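Local coordinates for protein UDP-N-acetylglucosamine 2-epimerase (Listeria monocytogenes, PDB 3OT5) that probably interconverts UDP-N-acetylglucosamine and UDP-N-acetylmannosamine by epimerising the sugar at C2, at residues 355-358 / 363-366; 315-320 / 338-343; 48-51 / 56-59; 51-56 / 387-392; 100-105 / 124-129. One frame throughout, in Å; residues are numbered along the deposited sequence.

Interaction 1. Residues 355-358 / 363-366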
# COMPACT_ATOMS: atom_id res chain seq x y z
N ALA A 355 -20.55 -11.49 -6.26
CA ALA A 355 -20.00 -11.16 -7.57
C ALA A 355 -21.14 -10.85 -8.55
O ALA A 355 -21.16 -9.80 -9.19
CB ALA A 355 -19.17 -12.31 -8.08
N LEU A 356 -22.09 -11.78 -8.66
CA LEU A 356 -23.22 -11.61 -9.56
C LEU A 356 -23.95 -10.31 -9.28
O LEU A 356 -24.31 -9.58 -10.21
CB LEU A 356 -24.17 -12.80 -9.48
CG LEU A 356 -23.59 -14.15 -9.89
CD1 LEU A 356 -24.68 -15.22 -9.94
CD2 LEU A 356 -22.91 -14.04 -11.24
N ASP A 357 -24.17 -10.01 -8.00
CA ASP A 357 -24.83 -8.78 -7.59
C ASP A 357 -24.20 -7.59 -8.30
O ASP A 357 -24.88 -6.81 -8.97
CB ASP A 357 -24.70 -8.59 -6.07
CG ASP A 357 -25.33 -7.30 -5.58
OD1 ASP A 357 -24.72 -6.65 -4.69
OD2 ASP A 357 -26.41 -6.91 -6.08
N LEU A 358 -22.88 -7.48 -8.17
CA LEU A 358 -22.11 -6.40 -8.78
C LEU A 358 -22.14 -6.45 -10.30
O LEU A 358 -22.23 -5.41 -10.97
CB LEU A 358 -20.66 -6.42 -8.29
CG LEU A 358 -20.50 -6.11 -6.80
CD1 LEU A 358 -19.04 -6.22 -6.37
CD2 LEU A 358 -21.04 -4.73 -6.51
N GLU A 363 -26.22 -0.33 -10.66
CA GLU A 363 -26.45 0.60 -9.54
C GLU A 363 -25.56 0.25 -8.36
O GLU A 363 -25.02 1.14 -7.71
CB GLU A 363 -27.91 0.56 -9.08
CG GLU A 363 -28.93 0.80 -10.16
CD GLU A 363 -30.35 0.76 -9.63
OE1 GLU A 363 -30.52 0.80 -8.39
OE2 GLU A 363 -31.29 0.69 -10.45
N SER A 364 -25.44 -1.05 -8.06
CA SER A 364 -24.59 -1.52 -6.95
C SER A 364 -23.12 -1.31 -7.24
O SER A 364 -22.32 -1.08 -6.33
CB SER A 364 -24.81 -3.01 -6.68
OG SER A 364 -26.14 -3.26 -6.25
N HIS A 365 -22.78 -1.39 -8.52
CA HIS A 365 -21.41 -1.24 -8.95
C HIS A 365 -20.96 0.22 -8.79
O HIS A 365 -19.98 0.50 -8.12
CB HIS A 365 -21.25 -1.70 -10.40
CG HIS A 365 -19.83 -1.86 -10.82
ND1 HIS A 365 -19.08 -0.83 -11.35
CD2 HIS A 365 -19.00 -2.93 -10.75
CE1 HIS A 365 -17.86 -1.26 -11.61
NE2 HIS A 365 -17.78 -2.53 -11.25
N ASP A 366 -21.70 1.13 -9.41
CA ASP A 366 -21.37 2.55 -9.32
C ASP A 366 -21.45 3.06 -7.88
O ASP A 366 -20.77 4.03 -7.52
CB ASP A 366 -22.23 3.38 -10.27
CG ASP A 366 -21.89 3.12 -11.73
OD1 ASP A 366 -20.88 2.43 -12.00
OD2 ASP A 366 -22.63 3.62 -12.61

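Interaction 2. Residues 315-320 / 338-343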
# COMPACT_ATOMS: atom_id res chain seq x y z
N GLU A 315 -5.94 0.66 -2.59
CA GLU A 315 -5.58 1.12 -3.93
C GLU A 315 -6.67 0.96 -4.96
O GLU A 315 -6.90 1.87 -5.75
CB GLU A 315 -4.31 0.39 -4.40
CG GLU A 315 -3.11 0.73 -3.55
CD GLU A 315 -1.90 -0.18 -3.79
OE1 GLU A 315 -0.97 -0.11 -2.98
OE2 GLU A 315 -1.90 -0.97 -4.74
N ALA A 316 -7.35 -0.18 -4.96
CA ALA A 316 -8.41 -0.45 -5.93
C ALA A 316 -9.49 0.62 -5.94
O ALA A 316 -9.91 1.06 -7.02
CB ALA A 316 -9.01 -1.82 -5.68
N PRO A 317 -9.97 1.05 -4.75
CA PRO A 317 -10.98 2.10 -4.72
C PRO A 317 -10.41 3.42 -5.24
O PRO A 317 -11.17 4.31 -5.61
CB PRO A 317 -11.35 2.17 -3.25
CG PRO A 317 -11.04 0.83 -2.74
CD PRO A 317 -9.80 0.44 -3.43
N GLY A 318 -9.09 3.55 -5.24
CA GLY A 318 -8.41 4.73 -5.78
C GLY A 318 -8.65 4.75 -7.29
O GLY A 318 -8.60 5.80 -7.92
N MET A 319 -8.87 3.57 -7.87
CA MET A 319 -9.16 3.42 -9.30
C MET A 319 -10.67 3.37 -9.51
O MET A 319 -11.15 3.34 -10.63
CB MET A 319 -8.60 2.09 -9.82
CG MET A 319 -7.09 1.84 -9.58
SD MET A 319 -6.02 2.74 -10.70
CE MET A 319 -6.50 4.42 -10.35
N GLY A 320 -11.41 3.34 -8.40
CA GLY A 320 -12.87 3.24 -8.44
C GLY A 320 -13.29 1.80 -8.73
O GLY A 320 -14.36 1.57 -9.27
N ALA A 338 -17.27 2.75 4.39
CA ALA A 338 -17.38 3.70 3.27
C ALA A 338 -18.16 3.08 2.12
O ALA A 338 -18.88 3.79 1.41
CB ALA A 338 -16.01 4.15 2.81
N GLY A 339 -18.02 1.78 1.92
CA GLY A 339 -18.73 1.10 0.85
C GLY A 339 -17.85 0.79 -0.35
O GLY A 339 -18.33 0.25 -1.35
N THR A 340 -16.56 1.12 -0.25
CA THR A 340 -15.61 0.85 -1.32
C THR A 340 -15.21 -0.62 -1.32
O THR A 340 -14.71 -1.13 -2.33
CB THR A 340 -14.32 1.66 -1.14
OG1 THR A 340 -13.72 1.31 0.11
CG2 THR A 340 -14.62 3.16 -1.17
N LEU A 341 -15.41 -1.28 -0.18
CA LEU A 341 -15.06 -2.68 0.04
C LEU A 341 -16.20 -3.50 0.62
O LEU A 341 -17.03 -2.98 1.36
CB LEU A 341 -13.96 -2.75 1.12
CG LEU A 341 -12.62 -2.03 0.99
CD1 LEU A 341 -11.82 -2.34 2.22
CD2 LEU A 341 -11.86 -2.46 -0.24
N LYS A 342 -16.20 -4.80 0.32
CA LYS A 342 -17.18 -5.71 0.90
C LYS A 342 -16.48 -6.93 1.47
O LYS A 342 -15.77 -7.64 0.76
CB LYS A 342 -18.27 -6.11 -0.09
CG LYS A 342 -19.25 -4.99 -0.39
CD LYS A 342 -20.53 -5.50 -1.08
CE LYS A 342 -21.52 -4.35 -1.29
NZ LYS A 342 -22.86 -4.80 -1.81
N LEU A 343 -16.63 -7.14 2.78
CA LEU A 343 -16.04 -8.29 3.43
C LEU A 343 -17.01 -9.43 3.18
O LEU A 343 -18.13 -9.43 3.70
CB LEU A 343 -15.87 -8.05 4.93
CG LEU A 343 -15.13 -9.14 5.70
CD1 LEU A 343 -13.70 -9.25 5.19
CD2 LEU A 343 -15.12 -8.83 7.17

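Interaction 3. Residues 48-51 / 56-59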
# COMPACT_ATOMS: atom_id res chain seq x y z
N LEU A 48 8.69 12.72 -5.08
CA LEU A 48 8.28 13.53 -6.23
C LEU A 48 7.76 14.88 -5.78
O LEU A 48 8.16 15.91 -6.32
CB LEU A 48 7.18 12.86 -7.07
CG LEU A 48 7.53 11.68 -7.96
CD1 LEU A 48 6.31 11.29 -8.79
CD2 LEU A 48 8.70 12.03 -8.85
N ALA A 49 6.85 14.88 -4.80
CA ALA A 49 6.28 16.12 -4.26
C ALA A 49 7.38 17.09 -3.78
O ALA A 49 7.30 18.30 -4.01
CB ALA A 49 5.33 15.81 -3.13
N LEU A 50 8.38 16.55 -3.10
CA LEU A 50 9.51 17.35 -2.63
C LEU A 50 10.27 17.92 -3.81
O LEU A 50 10.71 19.07 -3.78
CB LEU A 50 10.47 16.51 -1.78
CG LEU A 50 9.99 16.09 -0.40
CD1 LEU A 50 10.83 14.94 0.17
CD2 LEU A 50 10.01 17.31 0.53
N GLU A 51 10.44 17.11 -4.85
CA GLU A 51 11.15 17.55 -6.03
C GLU A 51 10.35 18.56 -6.87
O GLU A 51 10.92 19.24 -7.72
CB GLU A 51 11.60 16.35 -6.85
CG GLU A 51 12.62 15.52 -6.10
CD GLU A 51 13.11 14.35 -6.90
OE1 GLU A 51 12.71 14.22 -8.07
OE2 GLU A 51 13.90 13.55 -6.34
N THR A 56 12.06 25.22 -1.94
CA THR A 56 11.86 25.02 -0.51
C THR A 56 12.61 23.81 0.03
O THR A 56 13.20 23.89 1.09
CB THR A 56 10.38 24.72 -0.20
OG1 THR A 56 9.55 25.77 -0.71
CG2 THR A 56 10.16 24.56 1.29
N PHE A 57 12.57 22.71 -0.71
CA PHE A 57 13.17 21.47 -0.26
C PHE A 57 14.39 20.96 -1.01
O PHE A 57 14.56 21.18 -2.19
CB PHE A 57 12.15 20.34 -0.35
CG PHE A 57 10.90 20.57 0.46
CD1 PHE A 57 10.90 20.37 1.83
CD2 PHE A 57 9.70 20.91 -0.16
CE1 PHE A 57 9.75 20.56 2.56
CE2 PHE A 57 8.55 21.10 0.57
CZ PHE A 57 8.57 20.92 1.93
N GLU A 58 15.20 20.25 -0.26
CA GLU A 58 16.38 19.58 -0.77
C GLU A 58 16.04 18.11 -0.44
O GLU A 58 15.78 17.77 0.71
CB GLU A 58 17.62 20.07 -0.05
CG GLU A 58 18.93 19.45 -0.53
CD GLU A 58 20.17 20.16 0.04
OE1 GLU A 58 20.03 21.31 0.52
OE2 GLU A 58 21.27 19.57 -0.03
N SER A 59 15.94 17.27 -1.46
CA SER A 59 15.59 15.87 -1.24
C SER A 59 16.78 14.92 -1.28
O SER A 59 17.48 14.87 -2.27
CB SER A 59 14.56 15.43 -2.28
OG SER A 59 14.18 14.09 -2.07
O HOH W 1 13.16 19.50 -3.84

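Interaction 4. Residues 51-56 / 387-392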
# COMPACT_ATOMS: atom_id res chain seq x y z
N GLU A 51 10.44 17.11 -4.85
CA GLU A 51 11.15 17.55 -6.03
C GLU A 51 10.35 18.56 -6.87
O GLU A 51 10.92 19.24 -7.72
CB GLU A 51 11.60 16.35 -6.85
CG GLU A 51 12.62 15.52 -6.10
CD GLU A 51 13.11 14.35 -6.90
OE1 GLU A 51 12.71 14.22 -8.07
OE2 GLU A 51 13.90 13.55 -6.34
N LYS A 52 9.04 18.68 -6.63
CA LYS A 52 8.22 19.67 -7.34
C LYS A 52 8.39 21.05 -6.70
O LYS A 52 7.99 22.06 -7.27
CB LYS A 52 6.73 19.33 -7.30
CG LYS A 52 6.34 18.04 -7.98
CD LYS A 52 4.82 17.82 -7.89
CE LYS A 52 4.42 16.38 -8.27
NZ LYS A 52 4.83 15.99 -9.66
N GLU A 53 8.98 21.09 -5.51
CA GLU A 53 9.17 22.35 -4.81
C GLU A 53 10.65 22.51 -4.37
O GLU A 53 10.95 22.62 -3.18
CB GLU A 53 8.18 22.42 -3.64
CG GLU A 53 8.06 23.78 -3.00
CD GLU A 53 6.98 23.84 -1.92
OE1 GLU A 53 6.97 24.84 -1.16
OE2 GLU A 53 6.14 22.92 -1.84
N PRO A 54 11.56 22.55 -5.35
CA PRO A 54 12.98 22.68 -5.04
C PRO A 54 13.38 24.02 -4.44
O PRO A 54 14.47 24.13 -3.91
CB PRO A 54 13.64 22.49 -6.41
CG PRO A 54 12.62 23.00 -7.37
CD PRO A 54 11.32 22.52 -6.80
N GLU A 55 12.52 25.05 -4.55
CA GLU A 55 12.85 26.34 -3.95
C GLU A 55 12.75 26.25 -2.42
O GLU A 55 13.29 27.10 -1.71
CB GLU A 55 11.97 27.51 -4.45
CG GLU A 55 10.45 27.48 -4.16
CD GLU A 55 9.64 26.60 -5.11
OE1 GLU A 55 10.21 25.66 -5.72
OE2 GLU A 55 8.42 26.85 -5.26
N THR A 56 12.06 25.22 -1.94
CA THR A 56 11.86 25.02 -0.51
C THR A 56 12.61 23.81 0.03
O THR A 56 13.20 23.89 1.09
CB THR A 56 10.38 24.72 -0.20
OG1 THR A 56 9.55 25.77 -0.71
CG2 THR A 56 10.16 24.56 1.29
N ALA A 387 2.53 19.89 5.75
CA ALA A 387 2.72 19.65 7.17
C ALA A 387 4.18 19.97 7.55
O ALA A 387 4.45 20.70 8.52
CB ALA A 387 2.37 18.19 7.49
N ILE A 388 5.13 19.47 6.77
CA ILE A 388 6.54 19.74 7.03
C ILE A 388 6.83 21.24 6.85
O ILE A 388 7.52 21.84 7.69
CB ILE A 388 7.46 18.89 6.13
CG1 ILE A 388 7.26 17.41 6.45
CG2 ILE A 388 8.92 19.28 6.34
CD1 ILE A 388 8.02 16.48 5.53
N LYS A 389 6.31 21.85 5.78
CA LYS A 389 6.50 23.30 5.58
C LYS A 389 5.96 24.05 6.79
O LYS A 389 6.60 24.96 7.29
CB LYS A 389 5.78 23.83 4.35
CG LYS A 389 6.41 23.50 3.02
CD LYS A 389 5.56 24.02 1.85
CE LYS A 389 5.29 25.53 1.90
NZ LYS A 389 6.51 26.37 1.83
N SER A 390 4.77 23.65 7.22
CA SER A 390 4.10 24.24 8.38
C SER A 390 4.99 24.33 9.60
O SER A 390 4.93 25.30 10.33
CB SER A 390 2.86 23.42 8.75
OG SER A 390 2.33 23.88 9.98
N HIS A 391 5.78 23.30 9.84
CA HIS A 391 6.67 23.27 10.98
C HIS A 391 7.90 24.16 10.78
O HIS A 391 8.21 24.97 11.63
CB HIS A 391 7.11 21.84 11.28
CG HIS A 391 8.12 21.73 12.37
ND1 HIS A 391 7.78 21.63 13.70
CD2 HIS A 391 9.48 21.73 12.34
CE1 HIS A 391 8.87 21.57 14.44
NE2 HIS A 391 9.92 21.63 13.64
N PHE A 392 8.57 24.03 9.65
CA PHE A 392 9.79 24.80 9.41
C PHE A 392 9.64 26.26 9.00
O PHE A 392 10.45 27.09 9.41
CB PHE A 392 10.68 24.10 8.39
CG PHE A 392 11.27 22.83 8.90
CD1 PHE A 392 12.39 22.86 9.71
CD2 PHE A 392 10.72 21.60 8.56
CE1 PHE A 392 12.94 21.69 10.19
CE2 PHE A 392 11.27 20.42 9.02
CZ PHE A 392 12.37 20.46 9.84

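Interaction 5. Residues 100-105 / 124-129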
# COMPACT_ATOMS: atom_id res chain seq x y z
N SER A 100 20.99 -3.41 13.91
CA SER A 100 22.26 -2.75 14.18
C SER A 100 22.92 -2.22 12.88
O SER A 100 23.39 -1.08 12.85
CB SER A 100 23.19 -3.69 14.93
OG SER A 100 23.34 -4.89 14.22
N ARG A 101 22.93 -3.02 11.82
CA ARG A 101 23.54 -2.57 10.56
C ARG A 101 22.88 -1.32 9.98
O ARG A 101 23.57 -0.40 9.53
CB ARG A 101 23.56 -3.68 9.51
CG ARG A 101 24.61 -4.74 9.77
CD ARG A 101 24.70 -5.73 8.62
NE ARG A 101 25.83 -6.64 8.78
CZ ARG A 101 25.79 -7.80 9.43
NH1 ARG A 101 24.67 -8.23 10.00
NH2 ARG A 101 26.89 -8.54 9.51
N VAL A 102 21.56 -1.30 9.98
CA VAL A 102 20.79 -0.18 9.47
C VAL A 102 20.95 1.07 10.35
O VAL A 102 21.06 2.21 9.85
CB VAL A 102 19.28 -0.52 9.36
CG1 VAL A 102 18.50 0.69 9.08
CG2 VAL A 102 19.03 -1.60 8.29
N MET A 103 20.94 0.85 11.67
CA MET A 103 21.06 1.93 12.63
C MET A 103 22.44 2.59 12.55
O MET A 103 22.54 3.80 12.55
CB MET A 103 20.83 1.40 14.03
CG MET A 103 21.01 2.43 15.14
SD MET A 103 20.91 1.64 16.75
CE MET A 103 22.17 0.38 16.64
N ASN A 104 23.48 1.78 12.50
CA ASN A 104 24.84 2.31 12.40
C ASN A 104 25.08 2.95 11.05
O ASN A 104 25.76 3.97 10.95
CB ASN A 104 25.87 1.21 12.68
CG ASN A 104 25.87 0.78 14.12
OD1 ASN A 104 25.88 1.61 15.03
ND2 ASN A 104 25.90 -0.53 14.35
N GLY A 105 24.50 2.35 10.01
CA GLY A 105 24.61 2.87 8.65
C GLY A 105 23.93 4.22 8.56
O GLY A 105 24.54 5.20 8.15
N THR A 124 8.47 -1.27 9.02
CA THR A 124 9.59 -2.15 8.77
C THR A 124 10.68 -1.93 9.80
O THR A 124 10.75 -0.89 10.45
CB THR A 124 10.18 -1.93 7.38
OG1 THR A 124 10.50 -0.53 7.21
CG2 THR A 124 9.19 -2.38 6.32
N THR A 125 11.56 -2.90 9.91
CA THR A 125 12.67 -2.81 10.82
C THR A 125 13.63 -1.71 10.41
O THR A 125 14.22 -1.05 11.26
CB THR A 125 13.35 -4.15 10.91
OG1 THR A 125 12.42 -5.02 11.53
CG2 THR A 125 14.67 -4.08 11.74
N THR A 126 13.77 -1.52 9.10
CA THR A 126 14.63 -0.48 8.56
C THR A 126 14.15 0.89 9.01
O THR A 126 14.93 1.71 9.44
CB THR A 126 14.70 -0.57 7.03
OG1 THR A 126 13.36 -0.63 6.50
CG2 THR A 126 15.43 -1.83 6.60
N SER A 127 12.84 1.12 8.97
CA SER A 127 12.27 2.39 9.39
C SER A 127 12.49 2.69 10.86
O SER A 127 12.78 3.83 11.24
CB SER A 127 10.79 2.44 9.10
OG SER A 127 10.61 2.51 7.71
N PHE A 128 12.32 1.68 11.69
CA PHE A 128 12.52 1.85 13.11
C PHE A 128 13.97 2.17 13.39
O PHE A 128 14.28 3.11 14.12
CB PHE A 128 12.11 0.61 13.87
CG PHE A 128 12.79 0.46 15.20
CD1 PHE A 128 12.54 1.36 16.23
CD2 PHE A 128 13.68 -0.59 15.43
CE1 PHE A 128 13.16 1.22 17.45
CE2 PHE A 128 14.29 -0.73 16.65
CZ PHE A 128 14.03 0.17 17.66
N ALA A 129 14.86 1.39 12.78
CA ALA A 129 16.30 1.56 12.99
C ALA A 129 16.79 2.94 12.54
O ALA A 129 17.59 3.58 13.21
CB ALA A 129 17.05 0.46 12.26

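Interaction 1. Residues 355-358 / 363-366
Ser364 reaches from the start of helix 362-370 to the end of helix 348-360 and settles between Leu358 and Asp357. Its CB lies 4.1 Å from Leu358 CD2, and Asp357 OD1 is equally near on the polar side. At the tip, Ser364 OG stands 3.7 Å from Asp357 OD2, a van der Waals neighbour rather than a bonded partner. The hydroxyl is placed there by its torsion: OG points back past the backbone N, anti to the carbonyl carbon (chi1 -64°). The carboxylate has other commitments. OD2 of Asp357 takes a hydrogen bond from Asn361 ND2 in the turn between the helices, and OD1 makes a weak, long ion pair with Lys342. Deeper in, Leu358 CD2 touches the Ser364 backbone, 3.9 Å from its carbonyl O, so one methyl spans both the side chain and the main chain of this residue. The Leu358 carbonyl in turn faces His365, its O being 3.9 Å from His365 CB and 4.1 Å from His365 CD2. It meets the imidazole obliquely. Tyr303 fixes both sides of this pairing: its hydroxyl bonds Leu358 O, its ring stacks with His365, and its own carbonyl O is hydrogen-bonded to His365 NE2. Nothing but van der Waals contact links the two segments directly; Asp357 OD2 is satisfied by Asn361, and Leu358 O and His365 NE2 by Tyr303. The arrangement is that of two consecutive helices joined by a tight turn, here beside the parallel sheet of the C-terminal Rossmann-like domain.

Interaction 2. Residues 315-320 / 338-343
Pro317 and Thr340 mark where the two backbones come closest, with 5.9 Å between Pro317 CA and Thr340 CA. Residues 316-319 carry on from helix 310-315 with helical backbone angles but irregular bonding, and Gly320 closes the turn with positive phi. On the other side helix 333-338 stops at Gly339, also of positive phi (103°). The chain then passes through Thr340 into strand 341-343. This is the last alpha-beta step at the edge of the six-stranded parallel sheet in the C-terminal Rossmann-like domain, and the contact tucks the loop ahead of strand 323-325 against the entry of the neighbouring strand. The proline ring meets the threonine at about a right angle: Pro317 CB and CG both press on Thr340 CB, each at 3.7 Å. Each branch of the threonine then follows one ring atom, OG1 lying 3.9 Å from Pro317 CG and the methyl CG2 4.0 Å from Pro317 CB. With chi1 at 60°, OG1 of Thr340 sits between the backbone N and the carbonyl carbon, and there it hydrogen-bonds Gly335 O in the preceding helix. Leu341 adds a looser touch, its CD2 4.2 Å from Pro317 CG, and also packs on Val323 of the adjacent strand. Beyond the pair, Asn373 touches Pro317 and Ala371 touches Thr340.

Interaction 3. Residues 48-51 / 56-59
Leu50 sets one methyl on the ring of Phe57. CD2 stands 3.5 Å from the ring centroid, only 18° off the ring normal, which makes this a CH-pi contact over the face. The methyl is displaced toward the CG-CD1 bond, Leu50 CD2 lying 3.4 Å from both Phe57 CG and Phe57 CD1, and the packing there is tight. Leu50 CG lies beside the backbone N and anti to the carbonyl carbon (chi1 -72°), which carries CD2 over the ring. The two side chains cross at about a right angle. On the opposite face the ring carries the methyl of Thr56, CG2, above its centre, so the ring is sandwiched between two methyl groups, which limits its tilt. The other branch of the leucine turns along the strand, where Leu50 CD1 lies 4.1 Å from Ser59 OG. Glu51 adds a marginal touch through its aliphatic part, CG being 4.3 Å from Ser59 CB. Between the main chains sits a water that donates to Leu50 O at a rather short 2.5 Å and to Phe57 O at 2.7 Å, bridging the last turn of the helix to the first residue of the strand. Further out, Val30 of the adjacent strand 28-34 touches both Leu50 and Phe57, and Leu385 and Lys389 of helix 380-392 cover them. The contact thus closes the beta-alpha-beta unit of strand 28-34, helix 37-51 and strand 57-63. Its chemistry divides in two: dispersion between methyls and an aromatic face packs the helix against the strand, while the water satisfies two carbonyl oxygens that, both being acceptors, could not bond each other.

Interaction 4. Residues 51-56 / 387-392
Glu53 and Lys389 form the charged link between the loop 51-56 and the helix 380-392, coming at each other from opposite directions. The salt bridge is long: Lys389 NZ gives Glu53 OE1 a weak hydrogen bond of 3.4 Å. The ammonium group is shared, since it also makes a salt bridge with Glu393 just beyond the segment, and this is its stronger polar partner. Among the hydrogen bonds, the shorter one lies inside the loop. Thr56 OG1 donates to Glu53 OE1 at 2.8 Å, approaching on the anti side and 29° out of the carboxylate plane, and Thr56 N bonds Glu53 O at 3.1 Å. Side chain and main chain of Glu53 therefore both hold Thr56, closing the turn, and OE1 is gripped by a hydroxyl as well as an ammonium group. That pairing would be expected to favour a charged carboxylate. The loop joins the first helix of the N-terminal Rossmann-like domain to strand 57-63, whereas the lysine belongs to the helix near the chain's end, which returns to pack on this domain as in other members of the GT-B fold. Van der Waals contact makes up the remainder. Lys389 CD lies alongside the carboxylate, 3.4 Å from Glu53 OE1 and 3.9 Å from Glu53 OE2. Beyond it, the bends of Lys389 at chi3 (57°) and chi4 fold CE and NZ back, so that NZ also stays near OE1. Thr56 crosses the lysine at about a right angle, its CG2 4.1 Å from Lys389 NZ.

Interaction 5. Residues 100-105 / 124-129
Val102 and Ala129 meet without the help of any ring, and the flat groups that take part are peptides. The Thr126 carbonyl O is touched by Val102 CG1 at 3.7 Å, and the Ala129 carbonyl O by Met103 CA at 3.9 Å. Phe128, the one aromatic ring of these segments, instead packs mainly among Asn162, Leu165, Thr166 and Met169 of helix 159-169. Val102 carries most of the remaining contact. With Val102 CG1 opposite the backbone N (chi1 170°), that methyl bears on Ala129 CB at 3.5 Å, while Val102 CG2 reaches Thr126 CG2 at 4.0 Å. The small alanine lets the backbones close to 4.8 Å between Met103 CA and Ala129 CA. Met103 CB adds an apolar touch on Ala129 CB, and its thioether end leads off to Leu132 and Tyr136 further along helix 125-136. At the start of helix 125-136 Thr124 holds the N-cap position, its OG1 accepting a weak bond from Ser127 N, and Glu39 bonds both Thr124 OG1 and Ser127 OG. The helices run in the same general direction at 42° (signed crossing -42°), their axes 8.6 Å apart. Such a pair, one helix leading into strand 117-121 and the next leaving it, forms part of the helical layer on one face of the parallel sheet in the alpha/beta/alpha sandwich of a Rossmann-like domain.

Overall arrangement
The five contacts divide between the two Rossmann-like halves. Interactions 3, 4 and 5 lie in the N-terminal half, to which interaction 4 brings the late helix 380-392; interactions 1 and 2 lie in the C-terminal half, and the centres of 1 and 5 are 46 Å apart. Interaction 2 is the most buried; the other four are partly buried. Interactions 3 and 4 share Glu51 and Thr56 and touch directly, Phe57 CZ lying 3.5 Å from Lys389 CG, so one phenylalanine serves both. Interactions 1 and 2 join through the weak Asp357–Lys342 pair. Chemistry follows place: apolar packing beside the sheets in 2, 3 and 5, a salt bridge in 4, and van der Waals contact among separately bonded polar groups in 1.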